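Side-chain contacts in hypothetical protein EF3068 (Enterococcus faecalis, PDB 2B6C), which is of unknown function but probably takes part in the repair of alkylated DNA: residues Q84-E89 with R111-S116; L120-L125 with K152-Q157; L147-K152 with L183-K188. One frame throughout, in Å; residues are numbered along the deposited sequence. Where two conformers were deposited one is given.

How the contacts relate
The three contacts lie along an all-helical array of paired helices. Contact 1 (84-89 with 111-116) comes first in sequence, whereas contacts 2 and 3 interleave along the chain and share Lys152. Contacts 2 and 3 are the nearest neighbours, their centres 11 Å apart, and two polar pairs join them: Asn156 N to Gln148 OE1 (2.8 Å) and Gln157 OE1 to Tyr186 OH (2.9 Å), both probable hydrogen bonds. Contact 1 reaches contact 3 by packing, with Arg111 CZ 3.5 Å from Leu149 CD1, and contact 2 through Leu88 on Glu124. A sulfate is held by Arg184 and Lys188 of contact 3, and a beta-mercaptoethanol lies about 4 Å from the Phe86 side chain; both probably come from the crystallisation liquor.

Contact 1. Residues Q84-E89 with R111-S116; sequences QRFSLE and RKFFGS
Phe86 meets Phe113 across this contact, ring against ring, and the pair buries a modest 74 Å² between the two segments. Arg85, at the end of a 3-10 segment, is tied to Lys53 and Trp51: its O accepts from Lys53 NZ and its NH2 donates to Trp51 O. Next in line, Phe86 points its side chain at helix 104-120. Its CD2-CE2 side does the touching, CD2 lying 3.8 Å from Phe113 CZ and CE2 3.8 Å from Phe113 CE1. Phe113 offers the rim of its ring, with Phe86 CD2 close to its plane; the planes stand at 78° and the centroids 5.8 Å apart, an oblique aromatic pair. With CG anti to the backbone N (chi1 171°), the Phe113 ring extends from its helix to bring CE1 and CZ to Phe86. Phe94 of helix 88-94 meets both rings edge-to-face, so three phenylalanines gather here. Ser87 is the N-cap of that helix: its side chain caps a backbone N, and Ser87 N donates to Glu90 OE1. On the facing helix, Ser116 OG and Ser116 N reach Lys112 O from opposite faces of its carbonyl plane. Between the two segments themselves no hydrogen bond forms, and buried aromatic carbon alone joins them; just beyond, Trp117 NE1 donates to Phe86 O and ties the same turn to the same helix 104-120.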
loop_
_atom_site.group_PDB
_atom_site.type_symbol
_atom_site.label_atom_id
_atom_site.label_comp_id
_atom_site.label_asym_id
_atom_site.label_seq_id
_atom_site.Cartn_x
_atom_site.Cartn_y
_atom_site.Cartn_z
ATOM N N GLN B 84 6.215 -2.401 3.948
ATOM C CA GLN B 84 5.439 -2.321 5.182
ATOM C C GLN B 84 5.552 -3.534 6.103
ATOM O O GLN B 84 5.349 -3.396 7.307
ATOM C CB GLN B 84 3.967 -2.076 4.873
ATOM C CG GLN B 84 3.737 -0.732 4.301
ATOM C CD GLN B 84 2.278 -0.353 4.313
ATOM O OE1 GLN B 84 1.508 -0.735 3.423
ATOM N NE2 GLN B 84 1.892 0.427 5.314
ATOM N N ARG B 85 5.871 -4.694 5.530
ATOM C CA ARG B 85 5.985 -5.958 6.253
ATOM C C ARG B 85 7.273 -6.124 7.072
ATOM O O ARG B 85 7.348 -7.004 7.940
ATOM C CB ARG B 85 5.849 -7.144 5.278
ATOM C CG ARG B 85 4.477 -7.217 4.569
ATOM C CD ARG B 85 4.399 -8.484 3.696
ATOM N NE ARG B 85 4.568 -9.669 4.528
ATOM C CZ ARG B 85 4.761 -10.910 4.101
ATOM N NH1 ARG B 85 4.807 -11.198 2.802
ATOM N NH2 ARG B 85 4.909 -11.877 4.992
ATOM N N PHE B 86 8.283 -5.284 6.811
ATOM C CA PHE B 86 9.555 -5.443 7.513
ATOM C C PHE B 86 9.662 -4.641 8.801
ATOM O O PHE B 86 9.375 -3.448 8.822
ATOM C CB PHE B 86 10.739 -5.131 6.598
ATOM C CG PHE B 86 10.713 -5.895 5.330
ATOM C CD1 PHE B 86 10.903 -7.286 5.346
ATOM C CD2 PHE B 86 10.486 -5.253 4.125
ATOM C CE1 PHE B 86 10.850 -8.014 4.181
ATOM C CE2 PHE B 86 10.430 -5.998 2.921
ATOM C CZ PHE B 86 10.622 -7.363 2.972
ATOM N N SER B 87 10.119 -5.313 9.858
ATOM C CA SER B 87 10.507 -4.657 11.099
ATOM C C SER B 87 11.862 -3.978 10.925
ATOM O O SER B 87 12.539 -4.194 9.918
ATOM C CB SER B 87 10.625 -5.699 12.196
ATOM O OG SER B 87 11.612 -6.632 11.811
ATOM N N LEU B 88 12.253 -3.164 11.907
ATOM C CA LEU B 88 13.565 -2.547 11.911
ATOM C C LEU B 88 14.665 -3.573 11.715
ATOM O O LEU B 88 15.564 -3.356 10.928
ATOM C CB LEU B 88 13.818 -1.763 13.208
ATOM C CG LEU B 88 15.227 -1.147 13.418
ATOM C CD1 LEU B 88 15.620 -0.168 12.308
ATOM C CD2 LEU B 88 15.258 -0.454 14.778
ATOM N N GLU B 89 14.592 -4.679 12.448
ATOM C CA GLU B 89 15.647 -5.697 12.421
ATOM C C GLU B 89 15.802 -6.343 11.041
ATOM O O GLU B 89 16.939 -6.636 10.608
ATOM C CB GLU B 89 15.438 -6.738 13.539
ATOM C CG GLU B 89 14.041 -6.688 14.233
ATOM C CD GLU B 89 13.804 -5.451 15.110
ATOM O OE1 GLU B 89 12.682 -4.893 15.067
ATOM O OE2 GLU B 89 14.739 -5.036 15.849
ATOM N N ARG B 111 18.452 1.974 -2.439
ATOM C CA ARG B 111 18.303 3.249 -1.764
ATOM C C ARG B 111 16.817 3.637 -1.681
ATOM O O ARG B 111 16.337 4.099 -0.621
ATOM C CB ARG B 111 19.125 4.355 -2.450
ATOM C CG ARG B 111 18.864 5.774 -1.836
ATOM C CD ARG B 111 17.772 6.511 -2.629
ATOM N NE ARG B 111 18.272 6.808 -3.972
ATOM C CZ ARG B 111 17.506 7.160 -4.995
ATOM N NH1 ARG B 111 16.200 7.266 -4.825
ATOM N NH2 ARG B 111 18.052 7.420 -6.179
ATOM N N LYS B 112 16.113 3.434 -2.791
ATOM C CA LYS B 112 14.659 3.609 -2.855
ATOM C C LYS B 112 13.918 2.753 -1.851
ATOM O O LYS B 112 13.005 3.236 -1.226
ATOM C CB LYS B 112 14.111 3.360 -4.263
ATOM C CG LYS B 112 14.418 4.486 -5.179
ATOM C CD LYS B 112 14.109 4.160 -6.660
ATOM C CE LYS B 112 15.105 4.853 -7.602
ATOM N NZ LYS B 112 14.563 5.052 -8.989
ATOM N N PHE B 113 14.319 1.490 -1.695
ATOM C CA PHE B 113 13.774 0.656 -0.631
ATOM C C PHE B 113 13.984 1.247 0.775
ATOM O O PHE B 113 13.013 1.350 1.555
ATOM C CB PHE B 113 14.312 -0.774 -0.715
ATOM C CG PHE B 113 13.955 -1.608 0.468
ATOM C CD1 PHE B 113 12.647 -2.104 0.621
ATOM C CD2 PHE B 113 14.908 -1.891 1.439
ATOM C CE1 PHE B 113 12.310 -2.896 1.720
ATOM C CE2 PHE B 113 14.597 -2.655 2.536
ATOM C CZ PHE B 113 13.284 -3.182 2.676
ATOM N N PHE B 114 15.224 1.619 1.109
ATOM C CA PHE B 114 15.517 2.215 2.434
ATOM C C PHE B 114 14.813 3.560 2.637
ATOM O O PHE B 114 14.360 3.870 3.742
ATOM C CB PHE B 114 17.040 2.281 2.719
ATOM C CG PHE B 114 17.668 0.903 2.872
ATOM C CD1 PHE B 114 17.519 0.180 4.064
ATOM C CD2 PHE B 114 18.368 0.320 1.826
ATOM C CE1 PHE B 114 18.065 -1.105 4.204
ATOM C CE2 PHE B 114 18.912 -0.960 1.944
ATOM C CZ PHE B 114 18.752 -1.682 3.142
ATOM N N GLY B 115 14.691 4.340 1.565
ATOM C CA GLY B 115 14.029 5.641 1.648
ATOM C C GLY B 115 12.542 5.470 1.862
ATOM O O GLY B 115 11.930 6.241 2.603
ATOM N N SER B 116 11.946 4.477 1.194
ATOM C CA SER B 116 10.514 4.204 1.385
ATOM C C SER B 116 10.200 3.738 2.793
ATOM O O SER B 116 9.164 4.130 3.334
ATOM C CB SER B 116 9.965 3.159 0.416
ATOM O OG SER B 116 10.323 3.597 -0.864
#

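Contact 2. Residues L120-L125 with K152-Q157; sequences LHLTEL and KEKTNQ
Leu122 and Lys154 make the closest apolar touch between these two interhelical loops, methyl against methylene. In the conformer given for the lysine, Leu122 CD1 lies 3.6 Å from Lys154 CD and 4.0 Å from Lys154 CG, while Leu122 CD2 approaches Lys154 CB at 4.0 Å. The two side chains cross at about a right angle. The aliphatic part of the lysine carries the packing; the course of the chain beyond it, toward NZ, is less sure, since a second conformer was modelled. A further apolar touch lies farther along both loops, where Leu125 CD2, again in one of two conformers, comes to 3.9 Å from Asn156 CB. The other methyl of this leucine, CD1, is a looser 4.1 Å from Lys154 O.

The polar bonds do not bridge the loops but shape each one. Lys152 O receives both Thr155 N and Thr155 OG1, from the same face of its carbonyl plane, and this double grip closes the 3-10 turn at 153-154. In the other loop, Glu124 N bonds to His121 O at 2.8 Å. Asn156 uses its side chain for the N-cap of helix 157-166, OD1 accepting from Leu159 N.

Both loops lead into helices, 120-125 linking helix 104-120 to helix 125-132 and 152-157 preceding helix 157-166. Leu125 also packs on Val118 of helix 104-120 and on Leu151, joining this loop-to-loop contact to the interior between successive helices.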
loop_
_atom_site.group_PDB
_atom_site.type_symbol
_atom_site.label_atom_id
_atom_site.label_comp_id
_atom_site.label_asym_id
_atom_site.label_seq_id
_atom_site.Cartn_x
_atom_site.Cartn_y
_atom_site.Cartn_z
ATOM N N LEU B 120 8.028 5.605 5.709
ATOM C CA LEU B 120 7.002 4.948 6.532
ATOM C C LEU B 120 7.287 4.951 8.043
ATOM O O LEU B 120 6.380 4.748 8.829
ATOM C CB LEU B 120 6.775 3.508 6.047
ATOM C CG LEU B 120 6.235 3.387 4.610
ATOM C CD1 LEU B 120 6.404 1.954 4.088
ATOM C CD2 LEU B 120 4.761 3.818 4.566
ATOM N N HIS B 121 8.542 5.152 8.449
ATOM C CA HIS B 121 8.969 5.005 9.860
ATOM C C HIS B 121 10.012 6.084 10.175
ATOM O O HIS B 121 11.206 5.781 10.409
ATOM C CB HIS B 121 9.617 3.629 10.093
ATOM C CG HIS B 121 8.775 2.467 9.656
ATOM N ND1 HIS B 121 7.863 1.848 10.492
ATOM C CD2 HIS B 121 8.718 1.802 8.478
ATOM C CE1 HIS B 121 7.275 0.857 9.843
ATOM N NE2 HIS B 121 7.787 0.797 8.624
ATOM N N LEU B 122 9.555 7.330 10.162
ATOM C CA LEU B 122 10.387 8.522 10.146
ATOM C C LEU B 122 11.213 8.706 11.400
ATOM O O LEU B 122 12.282 9.312 11.349
ATOM C CB LEU B 122 9.522 9.769 9.938
ATOM C CG LEU B 122 9.205 10.134 8.484
ATOM C CD1 LEU B 122 8.018 11.132 8.443
ATOM C CD2 LEU B 122 10.446 10.710 7.781
ATOM N N THR B 123 10.713 8.198 12.521
ATOM C CA THR B 123 11.482 8.175 13.754
ATOM C C THR B 123 12.738 7.285 13.663
ATOM O O THR B 123 13.682 7.489 14.441
ATOM C CB THR B 123 10.612 7.773 14.987
ATOM O OG1 THR B 123 10.109 6.434 14.822
ATOM C CG2 THR B 123 9.435 8.758 15.159
ATOM N N GLU B 124 12.751 6.327 12.727
ATOM C CA GLU B 124 13.936 5.477 12.502
ATOM C C GLU B 124 14.919 6.008 11.465
ATOM O O GLU B 124 15.864 5.306 11.108
ATOM C CB GLU B 124 13.539 4.059 12.094
ATOM C CG GLU B 124 12.700 3.320 13.111
ATOM C CD GLU B 124 13.426 3.018 14.395
ATOM O OE1 GLU B 124 12.737 2.569 15.316
ATOM O OE2 GLU B 124 14.667 3.203 14.494
ATOM N N LEU B 125 14.671 7.201 10.935
ATOM C CA LEU B 125 15.562 7.819 9.942
ATOM C C LEU B 125 17.011 7.878 10.460
ATOM O O LEU B 125 17.937 7.421 9.765
ATOM C CB LEU B 125 15.071 9.217 9.519
ATOM C CG LEU B 125 15.814 10.043 8.443
ATOM C CD1 LEU B 125 14.915 11.144 7.918
ATOM C CD2 LEU B 125 17.131 10.648 8.905
ATOM N N LYS B 152 11.751 15.495 1.179
ATOM C CA LYS B 152 11.300 16.886 1.124
ATOM C C LYS B 152 11.449 17.606 2.460
ATOM O O LYS B 152 12.561 17.732 2.965
ATOM C CB LYS B 152 9.868 16.967 0.591
ATOM C CG LYS B 152 9.740 16.419 -0.818
ATOM C CD LYS B 152 8.328 16.391 -1.239
ATOM C CE LYS B 152 8.197 15.787 -2.627
ATOM N NZ LYS B 152 6.756 15.442 -2.887
ATOM N N GLU B 153 10.331 18.050 3.035
ATOM C CA GLU B 153 10.363 18.836 4.267
ATOM C C GLU B 153 10.681 17.945 5.491
ATOM O O GLU B 153 11.049 18.445 6.551
ATOM C CB GLU B 153 9.047 19.621 4.430
ATOM C CG GLU B 153 8.726 20.622 3.279
ATOM C CD GLU B 153 7.891 20.036 2.115
ATOM O OE1 GLU B 153 7.616 20.767 1.142
ATOM O OE2 GLU B 153 7.492 18.857 2.167
ATOM N N LYS B 154 10.568 16.623 5.317
ATOM C CA LYS B 154 10.895 15.638 6.366
ATOM C C LYS B 154 12.403 15.327 6.431
ATOM O O LYS B 154 12.855 14.583 7.295
ATOM C CB LYS B 154 10.082 14.334 6.175
ATOM C CG LYS B 154 8.536 14.488 6.290
ATOM C CD LYS B 154 7.812 13.280 5.620
ATOM C CE LYS B 154 6.294 13.512 5.372
ATOM N NZ LYS B 154 5.348 12.889 6.388
ATOM N N THR B 155 13.172 15.891 5.503
ATOM C CA THR B 155 14.634 15.728 5.469
ATOM C C THR B 155 15.282 16.199 6.773
ATOM O O THR B 155 14.921 17.259 7.317
ATOM C CB THR B 155 15.236 16.539 4.272
ATOM O OG1 THR B 155 14.764 15.968 3.060
ATOM C CG2 THR B 155 16.748 16.464 4.227
ATOM N N ASN B 156 16.240 15.407 7.258
ATOM C CA ASN B 156 17.038 15.753 8.410
ATOM C C ASN B 156 18.311 16.407 7.896
ATOM O O ASN B 156 19.170 15.749 7.304
ATOM C CB ASN B 156 17.362 14.492 9.231
ATOM C CG ASN B 156 18.187 14.786 10.480
ATOM O OD1 ASN B 156 19.216 15.473 10.430
ATOM N ND2 ASN B 156 17.761 14.208 11.608
ATOM N N GLN B 157 18.415 17.716 8.157
ATOM C CA GLN B 157 19.436 18.589 7.592
ATOM C C GLN B 157 20.806 18.246 8.085
ATOM O O GLN B 157 21.763 18.240 7.318
ATOM C CB GLN B 157 19.141 20.066 7.949
ATOM C CG GLN B 157 18.011 20.650 7.132
ATOM C CD GLN B 157 17.540 22.013 7.632
ATOM O OE1 GLN B 157 16.713 22.664 6.984
ATOM N NE2 GLN B 157 18.088 22.467 8.754
#

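Contact 3. Residues L147-K152 with L183-K188; sequences LQLMLK and LRQYSK. With SO4 (sulfate ion), chain J.
The Tyr186 ring meets Lys152 O at its edge, close to the ring plane, with CE1 3.5 Å from that oxygen; the ring of Trp193 meets the tyrosine ring with the planes steeply inclined, and the hydroxyl has Gln157 as its partner. The guanidinium of Arg184 has sulfate O4 at its edge and in its plane, while O2 approaches obliquely. The Gln185 amide meets Leu149 O edge-on, the oxygen lying almost in the amide plane. That bond, Gln185 NE2 to Leu149 O, is the sole hydrogen bond across the segments, 3.2 Å long and nearly straight at 172°, though the donor tilts 32° from the carbonyl plane.

Segment 147-152 holds a type I turn, Gln148 to Leu151, in the link between helices 138-146 and 157-166, and it leans on the C-terminal part of helix 173-186, consistent with the HEAT-like helical stacking of AlkD relatives. With CG of Gln185 beside the backbone N (chi1 -79°), CG lies 3.7 Å from Leu149 CD2, the two side chains at about a right angle; the bend at chi2 then swings the amide to Leu149 O. Met150, a selenomethionine, folds back so that CE lies 3.6 Å from Gln185 NE2.

The other end of the amide is used too: Gln185 OE1 accepts from Lys188 NZ at 2.8 Å, a bond that would steady the amide's rotation. Lys188 NZ reaches sulfate O4 weakly, and Arg184 NE makes weak bonds to the same ion, which Tyr214 OH also binds; Arg184 NH1 forms a salt bridge with Glu210.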
loop_
_atom_site.group_PDB
_atom_site.type_symbol
_atom_site.label_atom_id
_atom_site.label_comp_id
_atom_site.label_asym_id
_atom_site.label_seq_id
_atom_site.Cartn_x
_atom_site.Cartn_y
_atom_site.Cartn_z
ATOM N N LEU B 147 19.644 8.789 0.924
ATOM C CA LEU B 147 18.536 8.219 1.704
ATOM C C LEU B 147 17.309 9.131 1.697
ATOM O O LEU B 147 16.165 8.655 1.683
ATOM C CB LEU B 147 18.972 7.942 3.153
ATOM C CG LEU B 147 17.966 7.250 4.091
ATOM C CD1 LEU B 147 17.496 5.898 3.513
ATOM C CD2 LEU B 147 18.562 7.093 5.483
ATOM N N GLN B 148 17.554 10.444 1.662
ATOM C CA GLN B 148 16.493 11.421 1.901
ATOM C C GLN B 148 15.973 12.145 0.647
ATOM O O GLN B 148 15.223 13.103 0.775
ATOM C CB GLN B 148 16.991 12.435 2.926
ATOM C CG GLN B 148 17.713 11.770 4.122
ATOM C CD GLN B 148 17.862 12.715 5.271
ATOM O OE1 GLN B 148 16.876 13.055 5.938
ATOM N NE2 GLN B 148 19.070 13.205 5.477
ATOM N N LEU B 149 16.334 11.654 -0.548
ATOM C CA LEU B 149 16.019 12.326 -1.830
ATOM C C LEU B 149 14.546 12.600 -1.999
ATOM O O LEU B 149 14.158 13.573 -2.646
ATOM C CB LEU B 149 16.468 11.487 -3.033
ATOM C CG LEU B 149 17.963 11.357 -3.308
ATOM C CD1 LEU B 149 18.245 10.604 -4.627
ATOM C CD2 LEU B 149 18.647 12.696 -3.311
HETATM N N MSE B 150 13.720 11.711 -1.452
HETATM C CA MSE B 150 12.287 11.871 -1.586
HETATM C C MSE B 150 11.626 12.396 -0.313
HETATM O O MSE B 150 10.421 12.434 -0.250
HETATM C CB MSE B 150 11.638 10.552 -2.054
HETATM C CG MSE B 150 12.163 10.059 -3.427
HETATM SE SE MSE B 150 11.979 11.413 -4.825
HETATM C CE MSE B 150 13.683 11.333 -5.611
ATOM N N LEU B 151 12.402 12.803 0.692
ATOM C CA LEU B 151 11.811 13.192 1.984
ATOM C C LEU B 151 11.301 14.637 2.099
ATOM O O LEU B 151 10.519 14.963 3.021
ATOM C CB LEU B 151 12.762 12.873 3.146
ATOM C CG LEU B 151 12.904 11.364 3.373
ATOM C CD1 LEU B 151 13.796 11.052 4.561
ATOM C CD2 LEU B 151 11.540 10.676 3.487
ATOM N N LYS B 152 11.751 15.495 1.179
ATOM C CA LYS B 152 11.300 16.886 1.124
ATOM C C LYS B 152 11.449 17.606 2.460
ATOM O O LYS B 152 12.561 17.732 2.965
ATOM C CB LYS B 152 9.868 16.967 0.591
ATOM C CG LYS B 152 9.740 16.419 -0.818
ATOM C CD LYS B 152 8.328 16.391 -1.239
ATOM C CE LYS B 152 8.197 15.787 -2.627
ATOM N NZ LYS B 152 6.756 15.442 -2.887
ATOM N N LEU B 183 21.770 17.537 -3.022
ATOM C CA LEU B 183 21.610 18.995 -2.945
ATOM C C LEU B 183 20.555 19.498 -3.915
ATOM O O LEU B 183 19.691 20.291 -3.528
ATOM C CB LEU B 183 22.949 19.713 -3.126
ATOM C CG LEU B 183 23.901 19.452 -1.957
ATOM C CD1 LEU B 183 25.324 19.859 -2.323
ATOM C CD2 LEU B 183 23.417 20.085 -0.643
ATOM N N ARG B 184 20.606 18.993 -5.147
ATOM C CA ARG B 184 19.587 19.252 -6.155
ATOM C C ARG B 184 18.164 18.975 -5.658
ATOM O O ARG B 184 17.304 19.853 -5.746
ATOM C CB ARG B 184 19.877 18.439 -7.414
ATOM C CG ARG B 184 18.997 18.699 -8.600
ATOM C CD ARG B 184 19.475 17.743 -9.631
ATOM N NE ARG B 184 18.971 17.980 -10.962
ATOM C CZ ARG B 184 19.700 18.357 -12.012
ATOM N NH1 ARG B 184 20.992 18.649 -11.908
ATOM N NH2 ARG B 184 19.106 18.488 -13.180
ATOM N N GLN B 185 17.931 17.779 -5.120
ATOM C CA GLN B 185 16.603 17.397 -4.611
ATOM C C GLN B 185 16.165 18.238 -3.430
ATOM O O GLN B 185 15.002 18.711 -3.373
ATOM C CB GLN B 185 16.592 15.921 -4.174
ATOM C CG GLN B 185 16.468 14.919 -5.332
ATOM C CD GLN B 185 15.204 15.161 -6.147
ATOM O OE1 GLN B 185 15.277 15.567 -7.301
ATOM N NE2 GLN B 185 14.039 14.885 -5.547
ATOM N N TYR B 186 17.064 18.388 -2.456
ATOM C CA TYR B 186 16.709 19.160 -1.280
ATOM C C TYR B 186 16.466 20.653 -1.589
ATOM O O TYR B 186 15.610 21.288 -0.943
ATOM C CB TYR B 186 17.691 18.943 -0.131
ATOM C CG TYR B 186 17.184 19.513 1.165
ATOM C CD1 TYR B 186 15.863 19.250 1.593
ATOM C CD2 TYR B 186 18.009 20.316 1.970
ATOM C CE1 TYR B 186 15.373 19.785 2.779
ATOM C CE2 TYR B 186 17.520 20.865 3.178
ATOM C CZ TYR B 186 16.205 20.585 3.569
ATOM O OH TYR B 186 15.721 21.112 4.739
ATOM N N SER B 187 17.154 21.203 -2.592
ATOM C CA SER B 187 16.899 22.607 -3.001
ATOM C C SER B 187 15.469 22.880 -3.466
ATOM O O SER B 187 15.030 24.035 -3.519
ATOM C CB SER B 187 17.874 23.058 -4.091
ATOM O OG SER B 187 17.544 22.444 -5.325
ATOM N N LYS B 188 14.747 21.829 -3.841
ATOM C CA LYS B 188 13.339 22.008 -4.264
ATOM C C LYS B 188 12.441 22.344 -3.081
ATOM O O LYS B 188 11.325 22.815 -3.250
ATOM C CB LYS B 188 12.817 20.756 -4.979
ATOM C CG LYS B 188 13.623 20.406 -6.255
ATOM C CD LYS B 188 13.129 19.079 -6.851
ATOM C CE LYS B 188 14.070 18.598 -7.944
ATOM N NZ LYS B 188 13.594 17.336 -8.593
HETATM S S SO4 J . 15.747 16.519 -12.061
HETATM O O1 SO4 J . 14.972 16.582 -13.287
HETATM O O2 SO4 J . 17.157 16.322 -12.388
HETATM O O3 SO4 J . 15.276 15.369 -11.295
HETATM O O4 SO4 J . 15.613 17.749 -11.287
#